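Putative general stress protein 26 (Jannaschia sp., PDB 2QEA) is a putative general stress protein of the pyridoxamine 5'-phosphate oxidase-like family that probably binds a flavin, and carries calcium ions in this crystal. Local coordinates at residues D11-V16 / E74-D79; G82-S87 / C115-T120; S123-I128 / Q155-F160. All coordinates share one frame; numbering follows the deposited sequence.

Contact 1: residues D11-V16 / E74-D79; sequences DRLEDV and EGLYAD. With CA (calcium ion), chain E; CA (calcium ion), chain D.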
loop_
_atom_site.group_PDB
_atom_site.type_symbol
_atom_site.label_atom_id
_atom_site.label_comp_id
_atom_site.label_asym_id
_atom_site.label_seq_id
_atom_site.Cartn_x
_atom_site.Cartn_y
_atom_site.Cartn_z
ATOM N N ASP A 11 10.684 -13.246 1.782
ATOM C CA ASP A 11 10.177 -14.363 0.992
ATOM C C ASP A 11 9.050 -13.896 0.061
ATOM O O ASP A 11 9.098 -14.173 -1.138
ATOM C CB ASP A 11 9.676 -15.478 1.933
ATOM C CG ASP A 11 9.380 -16.782 1.231
ATOM O OD1 ASP A 11 9.562 -16.923 0.006
ATOM O OD2 ASP A 11 8.958 -17.731 1.923
ATOM N N ARG A 12 8.078 -13.169 0.605
ATOM C CA ARG A 12 6.920 -12.696 -0.172
ATOM C C ARG A 12 7.104 -11.380 -0.930
ATOM O O ARG A 12 6.410 -11.169 -1.931
ATOM C CB ARG A 12 5.694 -12.609 0.728
ATOM C CG ARG A 12 5.304 -13.953 1.285
ATOM C CD ARG A 12 4.067 -13.833 2.097
ATOM N NE ARG A 12 3.644 -15.117 2.653
ATOM C CZ ARG A 12 2.605 -15.278 3.472
ATOM N NH1 ARG A 12 1.827 -14.250 3.812
ATOM N NH2 ARG A 12 2.321 -16.495 3.936
ATOM N N LEU A 13 8.023 -10.519 -0.477
ATOM C CA LEU A 13 8.270 -9.205 -1.115
ATOM C C LEU A 13 8.671 -9.261 -2.603
ATOM O O LEU A 13 8.402 -8.315 -3.344
ATOM C CB LEU A 13 9.299 -8.385 -0.311
ATOM C CG LEU A 13 9.622 -6.944 -0.739
ATOM C CD1 LEU A 13 8.367 -6.096 -0.828
ATOM C CD2 LEU A 13 10.610 -6.320 0.227
ATOM N N GLU A 14 9.291 -10.365 -3.023
ATOM C CA GLU A 14 9.680 -10.599 -4.430
ATOM C C GLU A 14 8.512 -10.541 -5.411
ATOM O O GLU A 14 8.628 -9.941 -6.483
ATOM C CB GLU A 14 10.296 -11.980 -4.588
ATOM C CG GLU A 14 11.617 -12.166 -3.912
ATOM C CD GLU A 14 12.109 -13.569 -4.076
ATOM O OE1 GLU A 14 11.375 -14.515 -3.714
ATOM O OE2 GLU A 14 13.247 -13.755 -4.555
ATOM N N ASP A 15 7.410 -11.194 -5.036
ATOM C CA ASP A 15 6.182 -11.224 -5.850
ATOM C C ASP A 15 5.304 -9.957 -5.745
ATOM O O ASP A 15 4.292 -9.866 -6.445
ATOM C CB ASP A 15 5.352 -12.476 -5.516
ATOM C CG ASP A 15 6.038 -13.779 -5.931
ATOM O OD1 ASP A 15 7.274 -13.801 -6.120
ATOM O OD2 ASP A 15 5.325 -14.797 -6.060
ATOM N N VAL A 16 5.681 -8.997 -4.891
ATOM C CA VAL A 16 4.951 -7.732 -4.731
ATOM C C VAL A 16 5.377 -6.804 -5.880
ATOM O O VAL A 16 6.532 -6.378 -5.939
ATOM C CB VAL A 16 5.228 -7.077 -3.351
ATOM C CG1 VAL A 16 4.451 -5.788 -3.194
ATOM C CG2 VAL A 16 4.865 -8.041 -2.218
ATOM N N GLU A 74 -0.394 -11.725 -2.229
ATOM C CA GLU A 74 0.654 -12.317 -1.384
ATOM C C GLU A 74 0.325 -12.294 0.110
ATOM O O GLU A 74 0.894 -13.081 0.865
ATOM C CB GLU A 74 1.999 -11.613 -1.633
ATOM C CG GLU A 74 2.553 -11.825 -3.044
ATOM C CD GLU A 74 2.864 -13.290 -3.337
ATOM O OE1 GLU A 74 3.604 -13.915 -2.542
ATOM O OE2 GLU A 74 2.385 -13.807 -4.368
ATOM N N GLY A 75 -0.587 -11.417 0.533
ATOM C CA GLY A 75 -0.945 -11.282 1.946
ATOM C C GLY A 75 0.190 -10.700 2.774
ATOM O O GLY A 75 0.415 -11.137 3.904
ATOM N N LEU A 76 0.911 -9.735 2.191
ATOM C CA LEU A 76 2.030 -9.047 2.833
ATOM C C LEU A 76 1.642 -7.585 2.980
ATOM O O LEU A 76 1.372 -6.911 1.982
ATOM C CB LEU A 76 3.304 -9.166 1.990
ATOM C CG LEU A 76 4.583 -8.511 2.531
ATOM C CD1 LEU A 76 4.961 -9.060 3.904
ATOM C CD2 LEU A 76 5.722 -8.703 1.551
ATOM N N TYR A 77 1.597 -7.118 4.227
ATOM C CA TYR A 77 1.266 -5.732 4.567
ATOM C C TYR A 77 2.382 -5.260 5.489
ATOM O O TYR A 77 2.729 -5.974 6.435
ATOM C CB TYR A 77 -0.103 -5.654 5.251
ATOM C CG TYR A 77 -1.190 -6.395 4.502
ATOM C CD1 TYR A 77 -1.947 -5.759 3.512
ATOM C CD2 TYR A 77 -1.443 -7.752 4.759
ATOM C CE1 TYR A 77 -2.948 -6.454 2.802
ATOM C CE2 TYR A 77 -2.436 -8.456 4.056
ATOM C CZ TYR A 77 -3.183 -7.801 3.080
ATOM O OH TYR A 77 -4.157 -8.489 2.394
ATOM N N ALA A 78 2.958 -4.091 5.208
ATOM C CA ALA A 78 4.087 -3.588 5.996
ATOM C C ALA A 78 4.320 -2.091 5.861
ATOM O O ALA A 78 4.296 -1.571 4.752
ATOM C CB ALA A 78 5.359 -4.329 5.592
ATOM N N ASP A 79 4.514 -1.416 6.996
ATOM C CA ASP A 79 4.888 -0.005 7.049
ATOM C C ASP A 79 6.325 -0.057 7.569
ATOM O O ASP A 79 6.540 -0.393 8.734
ATOM C CB ASP A 79 3.964 0.786 7.990
ATOM C CG ASP A 79 4.299 2.280 8.053
ATOM O OD1 ASP A 79 5.161 2.771 7.290
ATOM O OD2 ASP A 79 3.682 2.984 8.878
HETATM CA CA CA E . 10.120 -16.010 -2.291
HETATM CA CA CA D . 13.247 -16.315 -5.184
HETATM O O HOH W 1 8.450 -16.026 -4.396
#
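The guanidinium of Arg12 turns its edge to the backbone at Glu74 and Gly75: Gly75 O lies in its plane, 3.4 Å from NH1, while Glu74 O stands obliquely to the group. The arginine chain, extended from CG to NE, slants across Glu74, whose carboxylate plane is turned 84° from the guanidinium. The firmer polar partners of Arg12 are Glu8, a salt bridge to NE, and Thr129 O, a hydrogen bond to NH1. Glu74 folds back at its second torsion (chi2 -63°), which brings CD to 3.4 Å from Asp15 CB. The two acids meet at OE2 of Glu74 and OD2 of Asp15, 3.5 Å apart, a like-charge approach that would probably raise their affinity for protons. On the apolar side of the contact, Leu76 CD2 reaches Leu13 N at 3.6 Å and Val16 CG2 at 3.9 Å.

Asp11 O and OD1, with Glu14 OE1, bind one calcium ion; Glu14 OE2 binds the second, and Asp38 supplies a further ligand to each. A water on the first calcium also donates to Asp15 OD1. The contact sets the C-terminal part of helix 2-13 and the type I turn from Leu13 to Val16 against the G1 beta bulge at Gly75 and Leu76, where strand 76-87 begins between strands 63-71 and 114-129.

Contact 2: residues G82-S87 / C115-T120; sequences GTLERS and CLLKFT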
loop_
_atom_site.group_PDB
_atom_site.type_symbol
_atom_site.label_atom_id
_atom_site.label_comp_id
_atom_site.label_asym_id
_atom_site.label_seq_id
_atom_site.Cartn_x
_atom_site.Cartn_y
_atom_site.Cartn_z
ATOM N N GLY A 82 13.278 3.196 7.157
ATOM C CA GLY A 82 14.597 2.828 6.649
ATOM C C GLY A 82 15.424 3.991 6.141
ATOM O O GLY A 82 15.236 5.124 6.580
ATOM N N THR A 83 16.343 3.687 5.221
ATOM C CA THR A 83 17.248 4.667 4.616
ATOM C C THR A 83 17.259 4.481 3.096
ATOM O O THR A 83 17.523 3.374 2.623
ATOM C CB THR A 83 18.686 4.480 5.147
ATOM O OG1 THR A 83 18.681 4.522 6.580
ATOM C CG2 THR A 83 19.623 5.566 4.611
ATOM N N LEU A 84 16.967 5.554 2.354
ATOM C CA LEU A 84 16.994 5.557 0.883
ATOM C C LEU A 84 18.280 6.260 0.435
ATOM O O LEU A 84 18.676 7.267 1.028
ATOM C CB LEU A 84 15.769 6.279 0.310
ATOM C CG LEU A 84 15.533 6.204 -1.203
ATOM C CD1 LEU A 84 15.253 4.773 -1.646
ATOM C CD2 LEU A 84 14.377 7.110 -1.606
ATOM N N GLU A 85 18.915 5.729 -0.613
ATOM C CA GLU A 85 20.165 6.287 -1.146
ATOM C C GLU A 85 20.442 5.888 -2.593
ATOM O O GLU A 85 19.842 4.938 -3.103
ATOM C CB GLU A 85 21.352 5.826 -0.282
ATOM C CG GLU A 85 21.536 4.302 -0.200
ATOM C CD GLU A 85 22.684 3.886 0.704
ATOM O OE1 GLU A 85 23.806 4.411 0.536
ATOM O OE2 GLU A 85 22.471 3.004 1.562
ATOM N N ARG A 86 21.361 6.629 -3.223
ATOM C CA ARG A 86 21.843 6.371 -4.582
ATOM C C ARG A 86 22.734 5.121 -4.517
ATOM O O ARG A 86 23.431 4.930 -3.515
ATOM C CB ARG A 86 22.716 7.553 -5.058
ATOM C CG ARG A 86 22.768 7.817 -6.562
ATOM C CD ARG A 86 21.613 8.713 -7.008
ATOM N NE ARG A 86 21.879 9.381 -8.285
ATOM C CZ ARG A 86 21.127 10.346 -8.831
ATOM N NH1 ARG A 86 20.010 10.785 -8.241
ATOM N NH2 ARG A 86 21.496 10.884 -9.993
ATOM N N SER A 87 22.747 4.320 -5.579
ATOM C CA SER A 87 23.623 3.152 -5.667
ATOM C C SER A 87 24.286 3.138 -7.041
ATOM O O SER A 87 23.599 3.284 -8.056
ATOM C CB SER A 87 22.853 1.856 -5.444
ATOM O OG SER A 87 23.747 0.756 -5.422
ATOM N N CYS A 115 18.736 5.827 -12.687
ATOM C CA CYS A 115 19.159 6.024 -11.300
ATOM C C CYS A 115 18.691 4.853 -10.425
ATOM O O CYS A 115 17.483 4.668 -10.244
ATOM C CB CYS A 115 18.569 7.339 -10.782
ATOM S SG CYS A 115 18.839 7.676 -9.043
ATOM N N LEU A 116 19.640 4.074 -9.899
ATOM C CA LEU A 116 19.343 2.934 -9.021
ATOM C C LEU A 116 19.261 3.435 -7.576
ATOM O O LEU A 116 20.218 4.037 -7.081
ATOM C CB LEU A 116 20.432 1.856 -9.143
ATOM C CG LEU A 116 20.300 0.550 -8.344
ATOM C CD1 LEU A 116 19.041 -0.219 -8.726
ATOM C CD2 LEU A 116 21.530 -0.324 -8.550
ATOM N N LEU A 117 18.116 3.197 -6.925
ATOM C CA LEU A 117 17.885 3.562 -5.520
ATOM C C LEU A 117 17.871 2.295 -4.654
ATOM O O LEU A 117 17.328 1.268 -5.071
ATOM C CB LEU A 117 16.569 4.325 -5.354
ATOM C CG LEU A 117 16.420 5.687 -6.043
ATOM C CD1 LEU A 117 15.045 6.257 -5.748
ATOM C CD2 LEU A 117 17.504 6.675 -5.612
ATOM N N LYS A 118 18.471 2.387 -3.461
ATOM C CA LYS A 118 18.577 1.282 -2.502
ATOM C C LYS A 118 17.906 1.696 -1.190
ATOM O O LYS A 118 18.334 2.669 -0.559
ATOM C CB LYS A 118 20.057 0.956 -2.253
ATOM C CG LYS A 118 20.335 -0.227 -1.312
ATOM C CD LYS A 118 21.832 -0.407 -1.068
ATOM C CE LYS A 118 22.113 -1.600 -0.160
ATOM N NZ LYS A 118 23.567 -1.819 0.068
ATOM N N PHE A 119 16.860 0.961 -0.800
ATOM C CA PHE A 119 16.137 1.185 0.455
ATOM C C PHE A 119 16.504 0.058 1.419
ATOM O O PHE A 119 16.198 -1.105 1.146
ATOM C CB PHE A 119 14.622 1.210 0.228
ATOM C CG PHE A 119 13.826 1.430 1.487
ATOM C CD1 PHE A 119 13.605 2.721 1.968
ATOM C CD2 PHE A 119 13.314 0.343 2.212
ATOM C CE1 PHE A 119 12.880 2.929 3.150
ATOM C CE2 PHE A 119 12.587 0.539 3.393
ATOM C CZ PHE A 119 12.367 1.836 3.865
ATOM N N THR A 120 17.155 0.408 2.529
ATOM C CA THR A 120 17.540 -0.552 3.566
ATOM C C THR A 120 16.525 -0.403 4.704
ATOM O O THR A 120 16.494 0.654 5.337
ATOM C CB THR A 120 18.969 -0.277 4.104
ATOM O OG1 THR A 120 19.916 -0.362 3.032
ATOM C CG2 THR A 120 19.346 -1.285 5.187
HETATM O O HOH W 2 19.766 2.013 1.776
#
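Thr83 O accepts a firm bond from Thr120 N at 3.0 Å and probably a second from a water at 2.8 Å, although other acceptors compete for the protons of that water, which also hydrogen-bonds Thr120 OG1. The amide bond is fairly straight (167° at the hydrogen), with the donor tilted from the carbonyl plane. Phe119 CA adds a CA-H...O contact to the same oxygen. In return Thr83 N donates to Thr120 O, which closes a hydrogen-bonded pair. Glu85 and Lys118 form the next such pair: Lys118 N meets Glu85 O at 2.9 Å nearly along the C=O axis, whereas the bond from Glu85 N to Lys118 O is more bent.

Side chains alternate between the two faces. Glu85 takes the crowded position between its backbone N and carbonyl carbon (chi1 59°), which brings CG to 3.6 Å from Lys118 O. From there its chain extends beside that of Lys118, both pointing the same way, although their charged atoms are not in contact.

This is a twisted antiparallel ladder within the sheet of the FMN-binding-type fold to which the family belongs, the short strand segments running 144° apart. Strand 114-129 also pairs with 44-49 on its other edge, through Leu117 to Phe46 and Phe119 to Ile44.

On the opposite face Leu84 CD1 packs on Leu117 CB at 4.0 Å and touches Phe119 CB as well. Leu54 of helix 53-57 packs against both leucines, and Leu21 of strand 19-23 against Leu84 and Phe119. The Phe119 ring sets CZ 3.7 Å from Gly82 N, where the glycine lets the ring lie close to the backbone. Farther along, in one of the two modelled conformers of Arg86, Cys115 SG sits over a face of the guanidinium, a tentative contact.

Contact 3: residues S123-I128 / Q155-F160; sequences SGEISI and QATVTF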
loop_
_atom_site.group_PDB
_atom_site.type_symbol
_atom_site.label_atom_id
_atom_site.label_comp_id
_atom_site.label_asym_id
_atom_site.label_seq_id
_atom_site.Cartn_x
_atom_site.Cartn_y
_atom_site.Cartn_z
ATOM N N SER A 123 13.290 -0.921 10.530
ATOM C CA SER A 123 12.213 -1.561 11.297
ATOM C C SER A 123 10.851 -1.350 10.638
ATOM O O SER A 123 10.734 -0.595 9.671
ATOM C CB SER A 123 12.188 -1.008 12.720
ATOM O OG SER A 123 12.046 0.403 12.706
ATOM N N GLY A 124 9.831 -2.022 11.162
ATOM C CA GLY A 124 8.472 -1.877 10.636
ATOM C C GLY A 124 7.442 -2.811 11.238
ATOM O O GLY A 124 7.805 -3.848 11.797
ATOM N N GLU A 125 6.166 -2.425 11.133
ATOM C CA GLU A 125 5.054 -3.244 11.613
ATOM C C GLU A 125 4.574 -4.026 10.397
ATOM O O GLU A 125 4.066 -3.428 9.446
ATOM C CB GLU A 125 3.941 -2.399 12.235
ATOM C CG GLU A 125 2.907 -3.250 12.990
ATOM C CD GLU A 125 1.931 -2.457 13.859
ATOM O OE1 GLU A 125 2.114 -1.235 14.062
ATOM O OE2 GLU A 125 0.971 -3.082 14.365
ATOM N N ILE A 126 4.757 -5.350 10.442
ATOM C CA ILE A 126 4.469 -6.269 9.336
ATOM C C ILE A 126 3.335 -7.238 9.676
ATOM O O ILE A 126 3.293 -7.760 10.787
ATOM C CB ILE A 126 5.740 -7.131 9.020
ATOM C CG1 ILE A 126 6.938 -6.246 8.634
ATOM C CG2 ILE A 126 5.470 -8.156 7.906
ATOM C CD1 ILE A 126 8.242 -7.013 8.494
ATOM N N SER A 127 2.433 -7.465 8.715
ATOM C CA SER A 127 1.359 -8.464 8.818
ATOM C C SER A 127 1.528 -9.474 7.676
ATOM O O SER A 127 1.744 -9.084 6.524
ATOM C CB SER A 127 -0.030 -7.840 8.750
ATOM O OG SER A 127 -0.272 -7.008 9.864
ATOM N N ILE A 128 1.453 -10.758 8.025
ATOM C CA ILE A 128 1.568 -11.888 7.104
ATOM C C ILE A 128 0.239 -12.638 7.215
ATOM O O ILE A 128 -0.110 -13.060 8.316
ATOM C CB ILE A 128 2.749 -12.805 7.534
ATOM C CG1 ILE A 128 4.092 -12.058 7.485
ATOM C CG2 ILE A 128 2.845 -14.052 6.680
ATOM C CD1 ILE A 128 4.508 -11.581 6.108
ATOM N N GLN A 155 1.136 -10.949 13.103
ATOM C CA GLN A 155 1.382 -9.497 13.078
ATOM C C GLN A 155 2.441 -9.169 14.135
ATOM O O GLN A 155 2.362 -9.673 15.259
ATOM C CB GLN A 155 0.101 -8.699 13.349
ATOM C CG GLN A 155 0.273 -7.168 13.212
ATOM C CD GLN A 155 -1.042 -6.395 13.285
ATOM O OE1 GLN A 155 -1.930 -6.721 14.076
ATOM N NE2 GLN A 155 -1.158 -5.347 12.471
ATOM N N ALA A 156 3.421 -8.338 13.778
ATOM C CA ALA A 156 4.488 -7.945 14.716
ATOM C C ALA A 156 5.309 -6.744 14.252
ATOM O O ALA A 156 5.351 -6.435 13.057
ATOM C CB ALA A 156 5.424 -9.130 14.981
ATOM N N THR A 157 5.937 -6.075 15.223
ATOM C CA THR A 157 6.848 -4.957 14.983
ATOM C C THR A 157 8.233 -5.601 14.997
ATOM O O THR A 157 8.661 -6.130 16.023
ATOM C CB THR A 157 6.698 -3.850 16.041
ATOM O OG1 THR A 157 5.404 -3.249 15.900
ATOM C CG2 THR A 157 7.767 -2.766 15.871
ATOM N N VAL A 158 8.906 -5.548 13.846
ATOM C CA VAL A 158 10.202 -6.196 13.608
ATOM C C VAL A 158 11.345 -5.184 13.504
ATOM O O VAL A 158 11.132 -4.064 13.036
ATOM C CB VAL A 158 10.123 -6.996 12.266
ATOM C CG1 VAL A 158 11.454 -7.622 11.889
ATOM C CG2 VAL A 158 9.043 -8.069 12.350
ATOM N N THR A 159 12.538 -5.594 13.953
ATOM C CA THR A 159 13.778 -4.823 13.813
ATOM C C THR A 159 14.661 -5.634 12.855
ATOM O O THR A 159 15.001 -6.783 13.153
ATOM C CB THR A 159 14.513 -4.630 15.153
ATOM O OG1 THR A 159 13.637 -4.014 16.103
ATOM C CG2 THR A 159 15.747 -3.754 14.967
ATOM N N PHE A 160 15.009 -5.044 11.711
ATOM C CA PHE A 160 15.855 -5.710 10.709
ATOM C C PHE A 160 17.327 -5.715 11.134
ATOM O O PHE A 160 17.802 -4.840 11.862
ATOM C CB PHE A 160 15.691 -5.062 9.329
ATOM C CG PHE A 160 14.332 -5.285 8.710
ATOM C CD1 PHE A 160 13.262 -4.438 9.014
ATOM C CD2 PHE A 160 14.122 -6.338 7.809
ATOM C CE1 PHE A 160 11.994 -4.634 8.436
ATOM C CE2 PHE A 160 12.859 -6.548 7.223
ATOM C CZ PHE A 160 11.792 -5.695 7.539
ATOM O OXT PHE A 160 18.082 -6.612 10.763
HETATM O O HOH W 3 0.645 -4.563 10.518
#
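Gln155 reaches across the strand pair to Ser127 and Glu125 through an extended chain, its CG anti to the backbone N (chi1 -175°). Its CG passes 3.4 Å from Ser127 OG, and the amide nitrogen NE2 donates to a water at 2.8 Å that also hydrogen-bonds Ser127 OG. The serine hydroxyl lies beside its own backbone N, turned toward the water. Glu125 is likewise extended; its OE2 comes to 3.6 Å from Gln155 NE2, the carboxylate and amide planes 49° apart. Farther back along the same side chain, Glu125 CG comes to 3.8 Å from Thr157 OG1.

The face of Ile126, Ala156 and Val158 is built differently. Ile126 places CG1 opposite its carbonyl carbon (chi1 -59°), and the outstretched CD1 then meets two partners: Val158 CG2 at 4.1 Å, the two side chains crossing obliquely, and Phe160 CZ at 3.9 Å, the aromatic side chain arriving from the opposite direction. Phe160 turns its ring edge to Ser123, whose CA lies in the ring plane, and passes beside Gly124, which has no side chain on this face.

Between the faces runs an antiparallel ladder of four backbone bonds. Gly124 pairs with Val158 and Ile126 with Ala156, each giving and receiving one bond; the straightest runs from Val158 N to Gly124 O.

Strand 153-159 thus lies along one edge of strand 114-129, whose other edge here bonds to Tyr77, Asp79 and Asp81 of strand 76-87. Helix 2-13 packs on the face of Ile126, with Leu5 against Ile126 and Ala156 and Phe9 edge-to-face with Phe160, while Ile30 and Pro31 of the second subunit pack on the face of Glu125, Ser127 and Gln155.

In the fold
Strands 76-87 and 114-129 tie the three contacts into one sheet. Contact 1 uses the start of strand 76-87 and contact 2 its later part; contacts 2 and 3 divide strand 114-129 in the same way. Contacts 1 and 3, their centres 12 Å apart, touch directly: Tyr77 O lies 2.7 Å from Ser127 N, a probable hydrogen bond, and Leu76 packs on Ile128. Contact 2 stands apart, its centre about 19 Å from that of contact 1 and 20 Å from that of contact 3. Calcium is bound within contact 1, whereas the side chain of Ile126 in contact 3 is about 14 Å from a calcium ion. Contacts 1 and 3 both touch the second subunit; contact 2 does not.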